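Local coordinates for protein pectate lyase (Paenibacillus sp. 0602, PDB 5GT5) that cleaves polygalacturonate and partly methylated pectin by endo-acting elimination, probably with calcium as cofactor, as a secreted polysaccharide lyase of family 1, at residues N124-N129 and G161-H166; G185-W190 and T264-V269. The protein carries 1 engineered substitution. All blocks are in the same frame, centred on the assembly; numbering follows the deposited sequence.

Contact 1: N124-N129 and G161-H166; sequences NVIIRN and GVWIDH
Arg-128 and Asp-165 form a salt bridge across the strands. Arg-128 NE reaches Asp-165 OD1 at 2.9 Å, and Arg-128 NH2 reaches the same oxygen at 3.2 Å. The grip is side-on. OD1 lies near the guanidinium plane but is met from above the carboxylate, and the two planes are 62° apart. His-166 ND1 gives Asp-165 OD1 a third, shorter bond of 2.7 Å, in the plane of the imidazole. Asp-165 OD2 accepts from water 1 at 2.8 Å and is also bonded to Ser-189 OG. The bend in the arginine chain at chi3 (85°) brings the guanidinium over the outer rim of the Trp-163 indole, at CZ3 and CH2. Arg-128 CZ lies 3.4 Å from Trp-163 CH2, and the planes are 33° apart. Tyr-446 OH takes NH1, and Trp-163 NE1 is bonded to Ser-189 OG. Replacing Arg-128 by alanine removes both bonds to Asp-165 OD1, and would probably leave that buried carboxylate without its cationic mate and the far rim of the indole less covered.

The two strands are neighbouring rungs of the right-handed parallel beta-helix of pectate lyases. They run parallel in exact register. Val-125 N gives to Gly-161 O, Trp-163 N to Val-125 O, Ile-127 N to Trp-163 O, and Asp-165 N to Ile-127 O. Asn-129 N continues the ladder to Asp-165 O at 3.2 Å, at a turn where Asn-129 and His-166 both have left-handed helical backbone angles.

Val-125, Ile-127, Val-162 and Ile-164 line the inner face, where Ile-164 meets Ile-154 of another wall. On the outer face, Ile-126 CD1 touches the edge of the indole, 4.0 Å from Trp-163 CE3. Asn-129 OD1 takes Gly-432 N. At the other end, Asn-124 OD1 is bonded to Ser-256 of the second subunit.

Contact 2: G185-W190 and T264-V269; sequences GVTISW and TLHHNV
Trp-190 and His-267 lie side by side in an offset stack. In Trp-190, CG lies anti to the carbonyl carbon (chi1 -73°), which brings the indole alongside His-267. There His-267 CB lies over the six-membered ring of Trp-190, 3.8 Å from its centroid, as a CH-pi contact. Trp-190 NE1 is bonded to Asp-6 O and His-267 NE2 to Asp-414. His-266 and Ser-189 both take the crowded position between backbone N and carbonyl carbon (chi1 78° and 60°). This turns the His-266 ring face to Ser-189 CB, 3.6 Å from the ring centroid, and Ser-189 OG to water 2.

Segments 185-190 and 264-269 are adjacent rungs of the parallel beta-helix, and the ring pair sits where both segments turn at the end of the strand. His-266 ND1 and His-267 ND1 share a hydrogen bond of 2.8 Å. Water 2 links His-266 NE2, at 2.8 Å, to Ser-189 OG, also bonded to Asp-165.

Asn-268 ND2 reaches Ile-188 O at 3.0 Å from above the carbonyl plane, while His-266 N binds the same oxygen in that plane. Asn-268 OD1 accepts from Ser-191 N. On the inner face, Leu-265 CD2 packs 3.9 Å from Ile-188 CB.

How the contacts relate
Both contacts are buried, and both join parallel rungs of one wall of the beta-helix. Strands 160-165 and 184-194 are neighbours, so contact 2 continues contact 1 along the wall. The bond between Asp-165 and Ser-189 joins the two contacts on the outer face. Trp-190 lies between His-166 and His-267 in a row of rings at the turn. The outer chemistry differs: contact 1 rests on a salt bridge, contact 2 on aromatic rings and a histidine pair. Their inner faces are alike, both aliphatic. Contact 1 also reaches the second subunit, through Asn-124; contact 2 stays within its chain.

Contact 1: N124-N129 and G161-H166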
ATOM      1  N   ASN A 124       1.321   2.153   6.859  1.00  6.33           N
ATOM      2  CA  ASN A 124       2.674   2.362   7.344  1.00  6.85           C
ATOM      3  C   ASN A 124       2.717   2.603   8.857  1.00  5.59           C
ATOM      4  O   ASN A 124       3.116   3.658   9.361  1.00  6.35           O
ATOM      5  CB  ASN A 124       3.320   3.490   6.544  1.00  7.76           C
ATOM      6  CG  ASN A 124       3.493   3.103   5.109  1.00  8.06           C
ATOM      7  OD1 ASN A 124       3.869   1.976   4.811  1.00 10.98           O
ATOM      8  ND2 ASN A 124       3.080   3.993   4.212  1.00 12.24           N
ATOM      9  N   VAL A 125       2.287   1.579   9.580  1.00  5.90           N
ATOM     10  CA  VAL A 125       2.255   1.582  11.036  1.00  6.38           C
ATOM     11  C   VAL A 125       3.346   0.667  11.565  1.00  6.04           C
ATOM     12  O   VAL A 125       3.473  -0.477  11.076  1.00  5.77           O
ATOM     13  CB  VAL A 125       0.869   1.118  11.552  1.00  7.96           C
ATOM     14  CG1 VAL A 125       0.881   0.986  13.100  1.00  8.51           C
ATOM     15  CG2 VAL A 125      -0.241   2.090  11.071  1.00  9.68           C
ATOM     16  N   ILE A 126       4.117   1.152  12.529  1.00  6.28           N
ATOM     17  CA  ILE A 126       5.164   0.363  13.180  1.00  6.15           C
ATOM     18  C   ILE A 126       4.835   0.324  14.676  1.00  5.67           C
ATOM     19  O   ILE A 126       4.548   1.370  15.285  1.00  7.43           O
ATOM     20  CB  ILE A 126       6.562   0.979  12.948  1.00  6.87           C
ATOM     21  CG1 ILE A 126       6.908   0.940  11.457  1.00  8.15           C
ATOM     22  CG2 ILE A 126       7.609   0.308  13.851  1.00  8.35           C
ATOM     23  CD1 ILE A 126       8.303   1.504  11.144  1.00  9.38           C
ATOM     24  N   ILE A 127       4.846  -0.878  15.252  1.00  5.19           N
ATOM     25  CA  ILE A 127       4.581  -1.102  16.683  1.00  4.77           C
ATOM     26  C   ILE A 127       5.737  -1.929  17.232  1.00  5.66           C
ATOM     27  O   ILE A 127       5.938  -3.078  16.811  1.00  6.64           O
ATOM     28  CB  ILE A 127       3.253  -1.810  16.912  1.00  4.35           C
ATOM     29  CG1 ILE A 127       2.108  -0.965  16.346  1.00  5.74           C
ATOM     30  CG2 ILE A 127       3.077  -2.116  18.410  1.00  6.38           C
ATOM     31  CD1 ILE A 127       0.764  -1.703  16.254  1.00  8.65           C
ATOM     32  N   ARG A 128       6.529  -1.355  18.148  1.00  5.98           N
ATOM     33  CA  ARG A 128       7.738  -2.055  18.607  1.00  6.10           C
ATOM     34  C   ARG A 128       8.010  -1.959  20.093  1.00  5.31           C
ATOM     35  O   ARG A 128       7.734  -0.937  20.765  1.00  6.27           O
ATOM     36  CB  ARG A 128       8.986  -1.558  17.846  1.00  5.89           C
ATOM     37  CG  ARG A 128       8.927  -1.881  16.355  1.00  5.75           C
ATOM     38  CD  ARG A 128      10.135  -1.295  15.643  1.00  6.60           C
ATOM     39  NE  ARG A 128      11.309  -2.169  15.706  1.00  7.93           N
ATOM     40  CZ  ARG A 128      12.511  -1.829  15.242  1.00  8.14           C
ATOM     41  NH1 ARG A 128      12.718  -0.596  14.768  1.00  9.06           N
ATOM     42  NH2 ARG A 128      13.509  -2.714  15.261  1.00 10.18           N
ATOM     43  N   ASN A 129       8.614  -3.039  20.611  1.00  5.31           N
ATOM     44  CA  ASN A 129       9.114  -3.080  22.000  1.00  5.51           C
ATOM     45  C   ASN A 129       8.049  -2.831  23.051  1.00  6.09           C
ATOM     46  O   ASN A 129       8.277  -2.091  24.039  1.00  7.08           O
ATOM     47  CB  ASN A 129      10.304  -2.126  22.195  1.00  6.02           C
ATOM     48  CG  ASN A 129      11.206  -2.591  23.297  1.00  5.46           C
ATOM     49  OD1 ASN A 129      11.334  -3.799  23.520  1.00  6.90           O
ATOM     50  ND2 ASN A 129      11.856  -1.668  23.977  1.00  7.40           N
ATOM     51  N   GLY A 161       0.735  -2.148   5.185  1.00  5.72           N
ATOM     52  CA  GLY A 161       2.047  -1.839   5.737  1.00  6.22           C
ATOM     53  C   GLY A 161       2.022  -1.717   7.243  1.00  7.21           C
ATOM     54  O   GLY A 161       1.779  -0.649   7.788  1.00  6.85           O
ATOM     55  N   VAL A 162       2.227  -2.839   7.921  1.00  5.30           N
ATOM     56  CA  VAL A 162       2.235  -2.903   9.368  1.00  4.14           C
ATOM     57  C   VAL A 162       3.417  -3.758   9.774  1.00  6.19           C
ATOM     58  O   VAL A 162       3.508  -4.908   9.349  1.00  6.67           O
ATOM     59  CB  VAL A 162       0.939  -3.526   9.926  1.00  5.00           C
ATOM     60  CG1 VAL A 162       1.003  -3.555  11.460  1.00  6.60           C
ATOM     61  CG2 VAL A 162      -0.311  -2.744   9.458  1.00  7.13           C
ATOM     62  N   TRP A 163       4.289  -3.210  10.619  1.00  5.73           N
ATOM     63  CA  TRP A 163       5.400  -3.938  11.188  1.00  4.48           C
ATOM     64  C   TRP A 163       5.200  -3.999  12.696  1.00  5.76           C
ATOM     65  O   TRP A 163       5.209  -2.966  13.366  1.00  6.47           O
ATOM     66  CB  TRP A 163       6.718  -3.209  10.854  1.00  7.22           C
ATOM     67  CG  TRP A 163       7.954  -3.975  11.209  1.00  6.89           C
ATOM     68  CD1 TRP A 163       8.061  -5.338  11.309  1.00  7.44           C
ATOM     69  CD2 TRP A 163       9.271  -3.439  11.492  1.00  5.80           C
ATOM     70  NE1 TRP A 163       9.374  -5.684  11.621  1.00  6.26           N
ATOM     71  CE2 TRP A 163      10.120  -4.546  11.760  1.00  6.78           C
ATOM     72  CE3 TRP A 163       9.802  -2.140  11.580  1.00  7.35           C
ATOM     73  CZ2 TRP A 163      11.482  -4.392  12.070  1.00  8.13           C
ATOM     74  CZ3 TRP A 163      11.148  -1.997  11.875  1.00  7.57           C
ATOM     75  CH2 TRP A 163      11.972  -3.102  12.125  1.00  7.12           C
ATOM     76  N   ILE A 164       5.044  -5.208  13.227  1.00  5.48           N
ATOM     77  CA  ILE A 164       5.006  -5.455  14.658  1.00  5.72           C
ATOM     78  C   ILE A 164       6.292  -6.188  14.997  1.00  5.89           C
ATOM     79  O   ILE A 164       6.555  -7.260  14.438  1.00  6.71           O
ATOM     80  CB  ILE A 164       3.795  -6.295  15.029  1.00  5.89           C
ATOM     81  CG1 ILE A 164       2.518  -5.478  14.767  1.00  7.18           C
ATOM     82  CG2 ILE A 164       3.860  -6.694  16.524  1.00  7.40           C
ATOM     83  CD1 ILE A 164       1.248  -6.317  14.602  1.00  8.11           C
ATOM     84  N   ASP A 165       7.117  -5.625  15.890  1.00  5.38           N
ATOM     85  CA  ASP A 165       8.461  -6.166  16.043  1.00  6.27           C
ATOM     86  C   ASP A 165       8.981  -5.998  17.466  1.00  4.74           C
ATOM     87  O   ASP A 165       8.715  -4.986  18.111  1.00  6.18           O
ATOM     88  CB  ASP A 165       9.408  -5.499  15.018  1.00  7.15           C
ATOM     89  CG  ASP A 165      10.856  -5.781  15.302  1.00  6.94           C
ATOM     90  OD1 ASP A 165      11.448  -4.998  16.092  1.00  8.70           O
ATOM     91  OD2 ASP A 165      11.418  -6.775  14.786  1.00  7.80           O
ATOM     92  N   HIS A 166       9.683  -7.011  17.973  1.00  6.17           N
ATOM     93  CA  HIS A 166      10.165  -6.972  19.361  1.00  5.74           C
ATOM     94  C   HIS A 166       9.042  -6.703  20.364  1.00  6.65           C
ATOM     95  O   HIS A 166       9.191  -5.969  21.347  1.00  6.32           O
ATOM     96  CB  HIS A 166      11.317  -5.967  19.519  1.00  6.31           C
ATOM     97  CG  HIS A 166      12.639  -6.493  19.047  1.00  5.82           C
ATOM     98  ND1 HIS A 166      13.127  -6.252  17.780  1.00  6.74           N
ATOM     99  CD2 HIS A 166      13.555  -7.260  19.683  1.00  7.31           C
ATOM    100  CE1 HIS A 166      14.312  -6.843  17.659  1.00  7.66           C
ATOM    101  NE2 HIS A 166      14.578  -7.484  18.782  1.00  7.27           N
TER
HETATM  102  O   HOH W   1      13.986  -5.709  14.730  1.00  9.50           O

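Contact 2: G185-W190 and T264-V269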
ATOM      1  N   GLY A 185       0.740  -6.395   3.495  1.00  6.80           N
ATOM      2  CA  GLY A 185       2.006  -5.775   3.846  1.00  7.20           C
ATOM      3  C   GLY A 185       2.340  -5.868   5.327  1.00  5.22           C
ATOM      4  O   GLY A 185       2.838  -4.902   5.913  1.00  6.85           O
ATOM      5  N   VAL A 186       2.082  -7.011   5.950  1.00  6.11           N
ATOM      6  CA  VAL A 186       2.305  -7.164   7.380  1.00  5.99           C
ATOM      7  C   VAL A 186       3.567  -7.994   7.612  1.00  4.01           C
ATOM      8  O   VAL A 186       3.747  -9.028   6.975  1.00  6.07           O
ATOM      9  CB  VAL A 186       1.109  -7.874   8.033  1.00  6.17           C
ATOM     10  CG1 VAL A 186       1.330  -8.039   9.553  1.00  6.51           C
ATOM     11  CG2 VAL A 186      -0.189  -7.145   7.707  1.00  8.04           C
ATOM     12  N   THR A 187       4.437  -7.508   8.501  1.00  5.84           N
ATOM     13  CA  THR A 187       5.543  -8.306   9.014  1.00  5.55           C
ATOM     14  C   THR A 187       5.472  -8.327  10.512  1.00  4.38           C
ATOM     15  O   THR A 187       5.357  -7.269  11.146  1.00  5.44           O
ATOM     16  CB  THR A 187       6.919  -7.771   8.580  1.00  5.36           C
ATOM     17  OG1 THR A 187       7.037  -7.910   7.160  1.00  7.21           O
ATOM     18  CG2 THR A 187       8.059  -8.561   9.270  1.00  7.23           C
ATOM     19  N   ILE A 188       5.539  -9.531  11.076  1.00  4.54           N
ATOM     20  CA  ILE A 188       5.695  -9.665  12.512  1.00  4.06           C
ATOM     21  C   ILE A 188       7.011 -10.369  12.818  1.00  5.67           C
ATOM     22  O   ILE A 188       7.216 -11.520  12.404  1.00  5.94           O
ATOM     23  CB  ILE A 188       4.512 -10.443  13.160  1.00  4.04           C
ATOM     24  CG1 ILE A 188       3.143  -9.867  12.742  1.00  6.32           C
ATOM     25  CG2 ILE A 188       4.676 -10.460  14.677  1.00  5.59           C
ATOM     26  CD1 ILE A 188       1.905 -10.573  13.366  1.00  7.69           C
ATOM     27  N   SER A 189       7.922  -9.673  13.524  1.00  6.64           N
ATOM     28  CA  SER A 189       9.271 -10.213  13.696  1.00  5.35           C
ATOM     29  C   SER A 189       9.809 -10.029  15.098  1.00  6.61           C
ATOM     30  O   SER A 189       9.366  -9.141  15.848  1.00  6.27           O
ATOM     31  CB  SER A 189      10.252  -9.627  12.677  1.00  7.73           C
ATOM     32  OG  SER A 189      10.351  -8.211  12.806  1.00  7.34           O
ATOM     33  N   TRP A 190      10.744 -10.902  15.466  1.00  5.91           N
ATOM     34  CA  TRP A 190      11.478 -10.776  16.716  1.00  5.56           C
ATOM     35  C   TRP A 190      10.553 -10.674  17.918  1.00  5.35           C
ATOM     36  O   TRP A 190      10.830  -9.934  18.862  1.00  6.92           O
ATOM     37  CB  TRP A 190      12.471  -9.576  16.658  1.00  6.12           C
ATOM     38  CG  TRP A 190      13.631  -9.902  15.773  1.00  7.17           C
ATOM     39  CD1 TRP A 190      13.849  -9.471  14.486  1.00  9.60           C
ATOM     40  CD2 TRP A 190      14.717 -10.785  16.092  1.00  7.61           C
ATOM     41  NE1 TRP A 190      15.018 -10.033  13.997  1.00 10.06           N
ATOM     42  CE2 TRP A 190      15.568 -10.826  14.972  1.00  9.11           C
ATOM     43  CE3 TRP A 190      15.074 -11.496  17.235  1.00 10.12           C
ATOM     44  CZ2 TRP A 190      16.727 -11.601  14.947  1.00 11.93           C
ATOM     45  CZ3 TRP A 190      16.243 -12.260  17.207  1.00  9.40           C
ATOM     46  CH2 TRP A 190      17.043 -12.304  16.073  1.00  8.56           C
ATOM     47  N   THR A 264       4.279 -11.798   6.719  1.00  6.16           N
ATOM     48  CA  THR A 264       5.549 -12.455   6.996  1.00  5.64           C
ATOM     49  C   THR A 264       5.710 -12.570   8.486  1.00  6.50           C
ATOM     50  O   THR A 264       5.550 -11.571   9.213  1.00  6.55           O
ATOM     51  CB  THR A 264       6.731 -11.624   6.461  1.00  6.03           C
ATOM     52  OG1 THR A 264       6.526 -11.363   5.070  1.00  6.25           O
ATOM     53  CG2 THR A 264       8.061 -12.336   6.675  1.00  7.95           C
ATOM     54  N   LEU A 265       6.057 -13.774   8.957  1.00  5.78           N
ATOM     55  CA  LEU A 265       6.414 -14.025  10.374  1.00  4.74           C
ATOM     56  C   LEU A 265       7.869 -14.488  10.419  1.00  6.44           C
ATOM     57  O   LEU A 265       8.225 -15.424   9.698  1.00  6.88           O
ATOM     58  CB  LEU A 265       5.549 -15.157  10.953  1.00  7.19           C
ATOM     59  CG  LEU A 265       4.034 -15.021  10.752  1.00  6.90           C
ATOM     60  CD1 LEU A 265       3.325 -16.260  11.267  1.00  8.73           C
ATOM     61  CD2 LEU A 265       3.497 -13.762  11.448  1.00  8.55           C
ATOM     62  N   HIS A 266       8.720 -13.889  11.241  1.00  6.63           N
ATOM     63  CA  HIS A 266      10.090 -14.393  11.311  1.00  5.70           C
ATOM     64  C   HIS A 266      10.780 -14.065  12.609  1.00  5.68           C
ATOM     65  O   HIS A 266      10.514 -13.012  13.223  1.00  6.30           O
ATOM     66  CB  HIS A 266      10.940 -13.994  10.083  1.00  5.35           C
ATOM     67  CG  HIS A 266      11.439 -12.596  10.094  1.00  7.03           C
ATOM     68  ND1 HIS A 266      12.636 -12.240  10.695  1.00  9.16           N
ATOM     69  CD2 HIS A 266      10.944 -11.458   9.546  1.00  6.86           C
ATOM     70  CE1 HIS A 266      12.832 -10.950  10.536  1.00  7.65           C
ATOM     71  NE2 HIS A 266      11.818 -10.444   9.836  1.00  8.04           N
ATOM     72  N   HIS A 267      11.657 -14.980  13.044  1.00  7.51           N
ATOM     73  CA  HIS A 267      12.376 -14.810  14.321  1.00  5.77           C
ATOM     74  C   HIS A 267      11.399 -14.577  15.473  1.00  6.78           C
ATOM     75  O   HIS A 267      11.642 -13.795  16.391  1.00  7.32           O
ATOM     76  CB  HIS A 267      13.465 -13.709  14.208  1.00  8.43           C
ATOM     77  CG  HIS A 267      14.579 -14.095  13.287  1.00  9.15           C
ATOM     78  ND1 HIS A 267      14.533 -13.882  11.917  1.00  8.11           N
ATOM     79  CD2 HIS A 267      15.742 -14.769  13.509  1.00  9.59           C
ATOM     80  CE1 HIS A 267      15.601 -14.402  11.350  1.00  8.44           C
ATOM     81  NE2 HIS A 267      16.367 -14.930  12.302  1.00  9.54           N
ATOM     82  N   ASN A 268      10.268 -15.286  15.415  1.00  7.06           N
ATOM     83  CA  ASN A 268       9.287 -15.265  16.505  1.00  6.18           C
ATOM     84  C   ASN A 268       9.311 -16.562  17.255  1.00  6.23           C
ATOM     85  O   ASN A 268       9.588 -17.623  16.672  1.00  7.23           O
ATOM     86  CB  ASN A 268       7.853 -15.081  16.008  1.00  6.39           C
ATOM     87  CG  ASN A 268       7.636 -13.772  15.296  1.00  6.73           C
ATOM     88  OD1 ASN A 268       8.324 -12.760  15.559  1.00  6.35           O
ATOM     89  ND2 ASN A 268       6.663 -13.773  14.377  1.00  5.46           N
ATOM     90  N   VAL A 269       9.008 -16.488  18.548  1.00  6.01           N
ATOM     91  CA  VAL A 269       8.823 -17.696  19.371  1.00  5.78           C
ATOM     92  C   VAL A 269       7.363 -17.817  19.762  1.00  6.25           C
ATOM     93  O   VAL A 269       6.789 -16.878  20.330  1.00  7.94           O
ATOM     94  CB  VAL A 269       9.694 -17.651  20.651  1.00  6.60           C
ATOM     95  CG1 VAL A 269       9.429 -18.867  21.567  1.00  9.19           C
ATOM     96  CG2 VAL A 269      11.164 -17.568  20.292  1.00  9.71           C
TER
HETATM   97  O   HOH W   2      11.787  -7.663  10.108  1.00  7.61           O